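Local coordinates for protein colicin-B (Escherichia coli, PDB 1RH1) that forms channels that depolarise the cytoplasmic membrane of Escherichia coli and close relatives, dissipating the energy of the target cell, at residues Gln61-Leu64 with Ile69-Ile72; Ala101-Leu106 with Val143-Glu148; Asn108-Gly113 with Gly252-Ala257. All coordinates share one frame; numbering follows the deposited sequence.

Contact 1 (Gln61-Leu64 with Ile69-Ile72); sequences QSVL and IRRI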
loop_
_atom_site.group_PDB
_atom_site.type_symbol
_atom_site.label_atom_id
_atom_site.label_comp_id
_atom_site.label_asym_id
_atom_site.label_seq_id
_atom_site.Cartn_x
_atom_site.Cartn_y
_atom_site.Cartn_z
ATOM N N GLN A 61 -2.608 21.822 32.369
ATOM C CA GLN A 61 -4.015 21.505 32.353
ATOM C C GLN A 61 -4.379 20.101 32.688
ATOM O O GLN A 61 -5.386 19.927 33.360
ATOM C CB GLN A 61 -4.638 21.849 31.010
ATOM C CG GLN A 61 -4.111 21.185 29.784
ATOM C CD GLN A 61 -5.003 21.520 28.630
ATOM O OE1 GLN A 61 -4.605 22.204 27.696
ATOM N NE2 GLN A 61 -6.227 21.009 28.715
ATOM N N SER A 62 -3.565 19.122 32.308
ATOM C CA SER A 62 -3.891 17.732 32.571
ATOM C C SER A 62 -2.669 16.862 32.818
ATOM O O SER A 62 -1.535 17.315 32.736
ATOM C CB SER A 62 -4.685 17.222 31.385
ATOM O OG SER A 62 -5.316 15.995 31.689
ATOM N N VAL A 63 -2.894 15.593 33.152
ATOM C CA VAL A 63 -1.838 14.613 33.416
ATOM C C VAL A 63 -1.888 13.506 32.385
ATOM O O VAL A 63 -2.903 12.849 32.156
ATOM C CB VAL A 63 -2.000 13.981 34.817
ATOM C CG1 VAL A 63 -0.946 12.943 35.101
ATOM C CG2 VAL A 63 -1.826 15.062 35.849
ATOM N N LEU A 64 -0.725 13.272 31.822
ATOM C CA LEU A 64 -0.549 12.236 30.841
ATOM C C LEU A 64 0.046 10.927 31.374
ATOM O O LEU A 64 1.276 10.749 31.365
ATOM C CB LEU A 64 0.303 12.855 29.768
ATOM C CG LEU A 64 -0.286 13.100 28.397
ATOM C CD1 LEU A 64 -1.726 13.566 28.462
ATOM C CD2 LEU A 64 0.638 14.084 27.713
ATOM N N ILE A 69 -6.278 8.170 27.578
ATOM C CA ILE A 69 -6.667 9.290 26.714
ATOM C C ILE A 69 -7.212 10.478 27.485
ATOM O O ILE A 69 -8.002 10.347 28.429
ATOM C CB ILE A 69 -7.757 8.889 25.705
ATOM C CG1 ILE A 69 -7.326 7.699 24.895
ATOM C CG2 ILE A 69 -8.008 10.032 24.746
ATOM C CD1 ILE A 69 -8.433 7.212 23.961
ATOM N N ARG A 70 -6.754 11.646 27.006
ATOM C CA ARG A 70 -7.091 12.950 27.552
ATOM C C ARG A 70 -7.336 14.007 26.486
ATOM O O ARG A 70 -6.656 14.156 25.472
ATOM C CB ARG A 70 -5.982 13.450 28.449
ATOM C CG ARG A 70 -5.691 12.590 29.646
ATOM C CD ARG A 70 -6.728 12.713 30.732
ATOM N NE ARG A 70 -5.994 12.930 31.967
ATOM C CZ ARG A 70 -6.501 13.445 33.084
ATOM N NH1 ARG A 70 -7.785 13.805 33.154
ATOM N NH2 ARG A 70 -5.682 13.625 34.125
ATOM N N ARG A 71 -8.374 14.751 26.841
ATOM C CA ARG A 71 -8.905 15.855 26.083
ATOM C C ARG A 71 -8.196 17.126 26.534
ATOM O O ARG A 71 -8.399 17.671 27.625
ATOM C CB ARG A 71 -10.380 15.815 26.364
ATOM C CG ARG A 71 -11.220 16.807 25.634
ATOM C CD ARG A 71 -12.659 16.364 25.760
ATOM N NE ARG A 71 -13.468 17.338 25.050
ATOM C CZ ARG A 71 -13.932 17.130 23.812
ATOM N NH1 ARG A 71 -13.675 15.996 23.150
ATOM N NH2 ARG A 71 -14.665 18.078 23.219
ATOM N N ILE A 72 -7.265 17.525 25.663
ATOM C CA ILE A 72 -6.383 18.669 25.884
ATOM C C ILE A 72 -6.783 19.808 24.946
ATOM O O ILE A 72 -6.989 19.634 23.746
ATOM C CB ILE A 72 -4.922 18.096 25.708
ATOM C CG1 ILE A 72 -4.629 17.402 27.008
ATOM C CG2 ILE A 72 -3.797 19.095 25.567
ATOM C CD1 ILE A 72 -3.510 16.397 26.845
#
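Two short strands of one mixed beta-sheet, 62-64 and 70-72, joined by the loop through Ile-69, meet here through the side chain of Arg-70. Their segment axes come within 8.2 Å at 131°, too far apart for backbone pairing, and the long arginine spans the gap. Arg-70 NE donates to Val-63 O at 3.1 Å and 160°, with the oxygen close to the guanidinium plane; NH2 adds a weak, longer bond to the same carbonyl. Bends at chi2 (-75°) and chi3 fold the chain back and lay one guanidinium face against Ser-62, where Ser-62 OG stands 3.1 Å from Arg-70 CZ, over the centre of the group. Serine suits that place because it is small enough to lie directly against the flat cation. Beyond the arginine the contact turns apolar: Leu-64 CD1 meets Ile-72 CD1 at 3.7 Å, two branched residues fitting a buried position. Gln-61 lays its amide end obliquely against Ile-72 CG2 and CA. Strand 87-90 pairs in parallel with 62-64, and its Val-88 packs on both Leu-64 and Ile-72, while strand 70-73 runs antiparallel to strand 139-146, whose Met-142 touches Ile-72.

Contact 2 (Ala101-Leu106 with Val143-Glu148); sequences AARTVL and VTQQLE
The helical turn 101-106 and the strand end 143-146 stay well apart, their nearest alpha carbons, those of Arg-103 and Gln-145, lying 12.5 Å from each other, so two long polar side chains do all the bridging. Arg-103 reaches out from the helix with CG anti to its own N (chi1 -179°) and an extended chi2, and a bend at chi3 (40°) helps turn the guanidinium. Gln-145 comes from the opposite direction, folded at chi2, and presents its amide end to the guanidinium edge. The two flat groups are nearly coplanar, 9° apart, and Arg-103 NH1 lies 3.0 Å from the amide atom modelled as NE2 of Gln-145, although which way round that amide sits is doubtful. Helix 99-110 packs beside strand 121-128 of the antiparallel sheet, with Ala-102 on Phe-125 and Leu-106 on Val-123, whereas strand 139-146 belongs to the mixed sheet, where Gln-145 pairs through its backbone with Tyr-282. The contact links a helix on one sheet to a strand of another. Small Ala-102 probably allows the helix a close approach to its sheet, and arginine and glutamine, the longer side chains, suit the wide separation. Leu-171 of strand 169-176 packs on buried Gln-145.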
loop_
_atom_site.group_PDB
_atom_site.type_symbol
_atom_site.label_atom_id
_atom_site.label_comp_id
_atom_site.label_asym_id
_atom_site.label_seq_id
_atom_site.Cartn_x
_atom_site.Cartn_y
_atom_site.Cartn_z
ATOM N N ALA A 101 -5.351 -4.158 26.904
ATOM C CA ALA A 101 -6.361 -5.131 26.500
ATOM C C ALA A 101 -6.482 -5.196 24.983
ATOM O O ALA A 101 -6.539 -6.293 24.429
ATOM C CB ALA A 101 -7.717 -4.764 27.048
ATOM N N ALA A 102 -6.518 -4.053 24.279
ATOM C CA ALA A 102 -6.553 -4.016 22.828
ATOM C C ALA A 102 -5.290 -4.612 22.224
ATOM O O ALA A 102 -5.314 -5.160 21.127
ATOM C CB ALA A 102 -6.652 -2.594 22.343
ATOM N N ARG A 103 -4.154 -4.534 22.926
ATOM C CA ARG A 103 -2.898 -5.043 22.431
ATOM C C ARG A 103 -2.945 -6.543 22.476
ATOM O O ARG A 103 -2.503 -7.193 21.533
ATOM C CB ARG A 103 -1.804 -4.528 23.288
ATOM C CG ARG A 103 -0.412 -4.957 22.869
ATOM C CD ARG A 103 0.649 -4.054 23.504
ATOM N NE ARG A 103 0.355 -3.702 24.887
ATOM C CZ ARG A 103 0.329 -2.430 25.321
ATOM N NH1 ARG A 103 0.574 -1.368 24.529
ATOM N NH2 ARG A 103 0.031 -2.227 26.603
ATOM N N THR A 104 -3.530 -7.087 23.550
ATOM C CA THR A 104 -3.679 -8.523 23.685
ATOM C C THR A 104 -4.502 -9.075 22.545
ATOM O O THR A 104 -4.092 -10.084 21.995
ATOM C CB THR A 104 -4.344 -8.858 24.981
ATOM O OG1 THR A 104 -3.472 -8.438 26.004
ATOM C CG2 THR A 104 -4.581 -10.319 25.137
ATOM N N VAL A 105 -5.612 -8.454 22.134
ATOM C CA VAL A 105 -6.379 -8.918 20.987
ATOM C C VAL A 105 -5.579 -8.740 19.704
ATOM O O VAL A 105 -5.633 -9.612 18.835
ATOM C CB VAL A 105 -7.694 -8.138 20.923
ATOM C CG1 VAL A 105 -8.501 -8.454 19.686
ATOM C CG2 VAL A 105 -8.499 -8.527 22.146
ATOM N N LEU A 106 -4.787 -7.659 19.575
ATOM C CA LEU A 106 -3.991 -7.449 18.378
ATOM C C LEU A 106 -2.965 -8.547 18.264
ATOM O O LEU A 106 -2.970 -9.197 17.230
ATOM C CB LEU A 106 -3.234 -6.173 18.404
ATOM C CG LEU A 106 -3.168 -5.342 17.164
ATOM C CD1 LEU A 106 -1.902 -4.566 17.282
ATOM C CD2 LEU A 106 -3.091 -6.120 15.890
ATOM N N VAL A 143 -2.698 10.596 23.783
ATOM C CA VAL A 143 -2.439 9.293 24.399
ATOM C C VAL A 143 -0.945 9.137 24.483
ATOM O O VAL A 143 -0.193 9.517 23.590
ATOM C CB VAL A 143 -2.892 8.057 23.601
ATOM C CG1 VAL A 143 -3.424 7.054 24.603
ATOM C CG2 VAL A 143 -3.936 8.392 22.544
ATOM N N THR A 144 -0.513 8.508 25.555
ATOM C CA THR A 144 0.897 8.373 25.819
ATOM C C THR A 144 1.291 6.932 26.021
ATOM O O THR A 144 0.479 6.099 26.421
ATOM C CB THR A 144 1.097 9.327 27.016
ATOM O OG1 THR A 144 1.646 10.444 26.334
ATOM C CG2 THR A 144 1.964 8.916 28.183
ATOM N N GLN A 145 2.535 6.632 25.654
ATOM C CA GLN A 145 3.147 5.325 25.860
ATOM C C GLN A 145 4.645 5.415 26.127
ATOM O O GLN A 145 5.365 6.150 25.447
ATOM C CB GLN A 145 3.017 4.434 24.657
ATOM C CG GLN A 145 1.681 3.884 24.258
ATOM C CD GLN A 145 1.250 2.690 25.068
ATOM O OE1 GLN A 145 0.797 2.834 26.193
ATOM N NE2 GLN A 145 1.362 1.494 24.503
ATOM N N GLN A 146 5.161 4.653 27.094
ATOM C CA GLN A 146 6.600 4.533 27.312
ATOM C C GLN A 146 7.321 3.986 26.064
ATOM O O GLN A 146 6.700 3.224 25.314
ATOM C CB GLN A 146 6.829 3.609 28.485
ATOM C CG GLN A 146 6.410 4.198 29.817
ATOM C CD GLN A 146 6.262 3.133 30.891
ATOM O OE1 GLN A 146 6.858 3.177 31.970
ATOM N NE2 GLN A 146 5.414 2.143 30.600
ATOM N N LEU A 147 8.607 4.326 25.814
ATOM C CA LEU A 147 9.296 3.939 24.583
ATOM C C LEU A 147 9.205 2.465 24.234
ATOM O O LEU A 147 8.797 2.061 23.138
ATOM C CB LEU A 147 10.777 4.269 24.630
ATOM C CG LEU A 147 11.512 4.004 23.311
ATOM C CD1 LEU A 147 11.199 5.111 22.340
ATOM C CD2 LEU A 147 12.998 3.942 23.521
ATOM N N GLU A 148 9.553 1.681 25.250
ATOM C CA GLU A 148 9.557 0.248 25.139
ATOM C C GLU A 148 8.206 -0.334 24.845
ATOM O O GLU A 148 8.213 -1.359 24.187
ATOM C CB GLU A 148 10.114 -0.389 26.411
ATOM C CG GLU A 148 9.663 0.119 27.782
ATOM C CD GLU A 148 10.363 1.370 28.350
ATOM O OE1 GLU A 148 9.941 1.829 29.422
ATOM O OE2 GLU A 148 11.325 1.883 27.753
#

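Contact 3 (Asn108-Gly113 with Gly252-Ala257); sequences NGLRGG and GNYVEA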
loop_
_atom_site.group_PDB
_atom_site.type_symbol
_atom_site.label_atom_id
_atom_site.label_comp_id
_atom_site.label_asym_id
_atom_site.label_seq_id
_atom_site.Cartn_x
_atom_site.Cartn_y
_atom_site.Cartn_z
ATOM N N ASN A 108 -2.722 -11.668 19.720
ATOM C CA ASN A 108 -3.459 -12.886 19.439
ATOM C C ASN A 108 -3.943 -12.942 18.002
ATOM O O ASN A 108 -3.663 -13.919 17.319
ATOM C CB ASN A 108 -4.685 -13.025 20.315
ATOM C CG ASN A 108 -4.435 -13.408 21.762
ATOM O OD1 ASN A 108 -5.318 -13.942 22.422
ATOM N ND2 ASN A 108 -3.267 -13.171 22.338
ATOM N N GLY A 109 -4.612 -11.931 17.462
ATOM C CA GLY A 109 -5.104 -12.036 16.102
ATOM C C GLY A 109 -4.008 -12.105 15.053
ATOM O O GLY A 109 -4.218 -12.626 13.951
ATOM N N LEU A 110 -2.835 -11.580 15.411
ATOM C CA LEU A 110 -1.719 -11.514 14.492
ATOM C C LEU A 110 -1.050 -12.843 14.274
ATOM O O LEU A 110 -0.275 -13.007 13.343
ATOM C CB LEU A 110 -0.689 -10.524 14.998
ATOM C CG LEU A 110 -0.963 -9.047 14.898
ATOM C CD1 LEU A 110 0.048 -8.314 15.728
ATOM C CD2 LEU A 110 -0.937 -8.618 13.456
ATOM N N ARG A 111 -1.322 -13.791 15.159
ATOM C CA ARG A 111 -0.851 -15.154 15.031
ATOM C C ARG A 111 -1.632 -15.910 13.955
ATOM O O ARG A 111 -1.229 -16.987 13.519
ATOM C CB ARG A 111 -1.028 -15.843 16.347
ATOM C CG ARG A 111 -0.126 -15.416 17.501
ATOM C CD ARG A 111 -0.754 -15.840 18.832
ATOM N NE ARG A 111 -1.257 -17.205 18.787
ATOM C CZ ARG A 111 -2.460 -17.582 19.259
ATOM N NH1 ARG A 111 -3.312 -16.705 19.840
ATOM N NH2 ARG A 111 -2.826 -18.866 19.081
ATOM N N GLY A 112 -2.780 -15.369 13.528
ATOM C CA GLY A 112 -3.639 -15.942 12.502
ATOM C C GLY A 112 -3.582 -15.173 11.181
ATOM O O GLY A 112 -4.456 -15.283 10.314
ATOM N N GLY A 113 -2.531 -14.377 11.011
ATOM C CA GLY A 113 -2.318 -13.570 9.825
ATOM C C GLY A 113 -3.040 -12.247 9.897
ATOM O O GLY A 113 -4.008 -12.057 10.640
ATOM N N GLY A 252 -12.243 -3.600 21.315
ATOM C CA GLY A 252 -12.983 -4.235 20.253
ATOM C C GLY A 252 -12.326 -4.704 18.969
ATOM O O GLY A 252 -11.935 -3.931 18.089
ATOM N N ASN A 253 -12.327 -6.030 18.922
ATOM C CA ASN A 253 -12.135 -6.851 17.739
ATOM C C ASN A 253 -11.084 -6.627 16.661
ATOM O O ASN A 253 -10.895 -5.555 16.112
ATOM C CB ASN A 253 -13.509 -6.939 17.097
ATOM C CG ASN A 253 -14.652 -7.357 18.036
ATOM O OD1 ASN A 253 -14.468 -7.747 19.191
ATOM N ND2 ASN A 253 -15.901 -7.270 17.581
ATOM N N TYR A 254 -10.400 -7.686 16.283
ATOM C CA TYR A 254 -9.358 -7.651 15.280
ATOM C C TYR A 254 -9.854 -7.331 13.871
ATOM O O TYR A 254 -10.423 -8.125 13.107
ATOM C CB TYR A 254 -8.664 -9.000 15.343
ATOM C CG TYR A 254 -7.405 -9.186 14.514
ATOM C CD1 TYR A 254 -6.234 -8.503 14.819
ATOM C CD2 TYR A 254 -7.432 -10.088 13.476
ATOM C CE1 TYR A 254 -5.085 -8.740 14.076
ATOM C CE2 TYR A 254 -6.290 -10.327 12.730
ATOM C CZ TYR A 254 -5.121 -9.655 13.032
ATOM O OH TYR A 254 -3.983 -9.922 12.293
ATOM N N VAL A 255 -9.624 -6.076 13.539
ATOM C CA VAL A 255 -10.016 -5.577 12.235
ATOM C C VAL A 255 -8.826 -5.109 11.402
ATOM O O VAL A 255 -7.680 -5.126 11.837
ATOM C CB VAL A 255 -11.032 -4.398 12.397
ATOM C CG1 VAL A 255 -12.281 -4.936 13.056
ATOM C CG2 VAL A 255 -10.449 -3.244 13.209
ATOM N N GLU A 256 -9.107 -4.705 10.171
ATOM C CA GLU A 256 -8.117 -4.096 9.318
ATOM C C GLU A 256 -8.050 -2.623 9.671
ATOM O O GLU A 256 -9.073 -2.010 9.998
ATOM C CB GLU A 256 -8.530 -4.257 7.882
ATOM C CG GLU A 256 -7.595 -3.543 6.927
ATOM C CD GLU A 256 -7.911 -3.705 5.457
ATOM O OE1 GLU A 256 -7.051 -3.344 4.669
ATOM O OE2 GLU A 256 -8.984 -4.166 5.075
ATOM N N ALA A 257 -6.845 -2.051 9.577
ATOM C CA ALA A 257 -6.644 -0.638 9.865
ATOM C C ALA A 257 -7.184 0.261 8.766
ATOM O O ALA A 257 -7.491 -0.221 7.668
ATOM C CB ALA A 257 -5.168 -0.323 10.030
#
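Tyr-254 lies flat against the C-terminal end of helix 99-110, and its ring makes the close part of the contact. Gly-109 CA sits 3.7 Å from the centroid of the Tyr-254 ring and only 3° off the ring normal, a CH-pi contact over the face. Glycine suits this place because a beta carbon would clash with Tyr-254 CG. With CG anti to the backbone N (chi1 -172°), the ring is carried across to the helix, and Tyr-254 OH donates to Gly-113 O at 2.7 Å. That donor approaches from above the carbonyl plane, 43° out of it, while the oxygen lies near the plane of the ring. Leu-110 crosses the tyrosine at about a right angle, Leu-110 CD2 standing 3.5 Å from Tyr-254 OH. The outer side is looser: Asn-108 and Arg-111 are exposed and turn their ends away from strand 252-256. Gly-113, whose positive phi comes readily to glycine, ends a type I beta turn that begins at Leu-110. Strand 252-256 pairs antiparallel with strand 121-128; the tyrosine, hydrogen-bonded to the last residue of the turn 110-113, joins this sheet to helix 99-110 through an aromatic CH-pi contact over a helix glycine.

In the fold
All six segments fall within the region that matches the colicin-like bacteriocin tRNase family, but none of the contacts is a wholly buried core. Contacts 1 and 2 are partly buried and reach one mixed sheet, in which strands 70-73 and 139-146 are neighbours; they touch where Ile-69 packs on Val-143 and Leu-64 on Thr-144. Contact 3 lies at the surface and shares helix 99-110 with contact 2, Leu-106 packing against the ring of Tyr-254. Contacts 1 and 3 do not touch, with nearest atoms about 12 Å apart. Chemistry follows place: a charged group grips a carbonyl between strands in contact 1, two polar ends bridge a wide gap in contact 2, and an aromatic face meets glycine in contact 3.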